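Local coordinates for predicted protein (Acinetobacter sp. RUH2624, PDB 4MEA) that hydrolyses epoxides as a secreted Cif-type virulence factor with the alpha/beta hydrolase fold, at residues 306-309 / 310-314. Sequence-based numbering, arbitrary orientation.
Sequences WMVE and ENAEG
E310 reaches back over the first turn to W306, the N-cap residue just ahead of helix 307-323, the last helix of this alpha/beta hydrolase fold, a worked example of a helix start tied by a side chain as well as by its backbone. Its backbone N bonds to W306 O at 3.0 Å. With CG anti to its own carbonyl carbon (chi1 -49°) and the chain extended beyond, its carboxylate lies beside the W306 backbone, where OE2 accepts from W306 N at 3.1 Å, on the anti side and 25° out of the carboxylate plane. OE2 also comes within 3.7 Å of CD1 of the W306 indole, the two planes 44° apart. OE1 turns to the backbone N of G213, K214 and G304, so this buried carboxylate joins two loops to the helix start; these N-H groups would be expected to stabilise its negative charge.

N311 departs from helical backbone angles, and its N makes just a weak bond to M307 O. A312 then keeps its N at a poor angle to V308 O; a water bridges the kink, accepting from A312 N and donating to E309 O, while A312 CB packs 4.4 Å from V308 CG1. The turn restarts with an Asx motif: G314 N donates to N311 OD1 at 2.9 Å, approaching from above the amide carbonyl plane.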
loop_
_atom_site.group_PDB
_atom_site.type_symbol
_atom_site.label_atom_id
_atom_site.label_comp_id
_atom_site.label_asym_id
_atom_site.label_seq_id
_atom_site.Cartn_x
_atom_site.Cartn_y
_atom_site.Cartn_z
ATOM N N TRP A 306 -8.148 -3.592 17.272
ATOM C CA TRP A 306 -7.408 -3.829 18.511
ATOM C C TRP A 306 -8.403 -4.260 19.586
ATOM O O TRP A 306 -8.734 -3.497 20.497
ATOM C CB TRP A 306 -6.633 -2.564 18.903
ATOM C CG TRP A 306 -5.980 -1.931 17.703
ATOM C CD1 TRP A 306 -6.349 -0.776 17.079
ATOM C CD2 TRP A 306 -4.867 -2.451 16.963
ATOM N NE1 TRP A 306 -5.526 -0.534 16.003
ATOM C CE2 TRP A 306 -4.608 -1.546 15.909
ATOM C CE3 TRP A 306 -4.065 -3.594 17.087
ATOM C CZ2 TRP A 306 -3.578 -1.744 14.988
ATOM C CZ3 TRP A 306 -3.033 -3.793 16.164
ATOM C CH2 TRP A 306 -2.805 -2.871 15.127
ATOM N N MET A 307 -8.859 -5.505 19.470
ATOM C CA MET A 307 -10.117 -5.921 20.077
ATOM C C MET A 307 -10.116 -5.955 21.599
ATOM O O MET A 307 -11.128 -5.647 22.219
ATOM C CB MET A 307 -10.556 -7.270 19.511
ATOM C CG MET A 307 -10.777 -7.254 17.995
ATOM S SD MET A 307 -11.225 -8.889 17.383
ATOM C CE MET A 307 -12.797 -9.154 18.196
ATOM N N VAL A 308 -8.989 -6.332 22.198
ATOM C CA VAL A 308 -8.877 -6.342 23.652
ATOM C C VAL A 308 -8.727 -4.922 24.239
ATOM O O VAL A 308 -9.332 -4.605 25.270
ATOM C CB VAL A 308 -7.735 -7.273 24.125
ATOM C CG1 VAL A 308 -7.592 -7.227 25.642
ATOM C CG2 VAL A 308 -8.008 -8.702 23.646
ATOM N N GLU A 309 -7.952 -4.063 23.582
ATOM C CA GLU A 309 -7.891 -2.654 23.994
ATOM C C GLU A 309 -9.289 -2.012 23.978
ATOM O O GLU A 309 -9.679 -1.338 24.925
ATOM C CB GLU A 309 -6.949 -1.837 23.092
ATOM C CG GLU A 309 -5.460 -2.179 23.194
ATOM C CD GLU A 309 -4.775 -1.546 24.405
ATOM O OE1 GLU A 309 -3.522 -1.571 24.454
ATOM O OE2 GLU A 309 -5.482 -1.027 25.301
ATOM N N GLU A 310 -10.042 -2.239 22.905
ATOM C CA GLU A 310 -11.315 -1.540 22.686
ATOM C C GLU A 310 -12.547 -2.203 23.318
ATOM O O GLU A 310 -13.569 -1.553 23.545
ATOM C CB GLU A 310 -11.559 -1.370 21.190
ATOM C CG GLU A 310 -10.385 -0.810 20.416
ATOM C CD GLU A 310 -10.704 -0.676 18.947
ATOM O OE1 GLU A 310 -11.784 -0.132 18.637
ATOM O OE2 GLU A 310 -9.896 -1.136 18.104
ATOM N N ASN A 311 -12.464 -3.494 23.595
ATOM C CA ASN A 311 -13.652 -4.229 24.017
ATOM C C ASN A 311 -13.248 -5.525 24.709
ATOM O O ASN A 311 -13.605 -6.617 24.270
ATOM C CB ASN A 311 -14.564 -4.493 22.808
ATOM C CG ASN A 311 -15.970 -4.935 23.204
ATOM O OD1 ASN A 311 -16.278 -5.075 24.387
ATOM N ND2 ASN A 311 -16.835 -5.146 22.205
ATOM N N ALA A 312 -12.476 -5.384 25.783
ATOM C CA ALA A 312 -12.037 -6.514 26.579
ATOM C C ALA A 312 -13.228 -7.353 27.029
ATOM O O ALA A 312 -13.166 -8.580 27.034
ATOM C CB ALA A 312 -11.233 -6.025 27.785
ATOM N N GLU A 313 -14.321 -6.685 27.393
ATOM C CA GLU A 313 -15.526 -7.381 27.835
ATOM C C GLU A 313 -16.090 -8.270 26.742
ATOM O O GLU A 313 -16.467 -9.412 27.000
ATOM C CB GLU A 313 -16.603 -6.383 28.288
ATOM C CG GLU A 313 -17.984 -7.000 28.507
ATOM C CD GLU A 313 -18.052 -7.885 29.747
ATOM O OE1 GLU A 313 -17.040 -7.981 30.484
ATOM O OE2 GLU A 313 -19.126 -8.485 29.989
ATOM N N GLY A 314 -16.164 -7.724 25.528
ATOM C CA GLY A 314 -16.701 -8.439 24.386
ATOM C C GLY A 314 -15.848 -9.639 24.030
ATOM O O GLY A 314 -16.375 -10.686 23.654
HETATM O O HOH W 1 -11.732 -2.652 26.756
#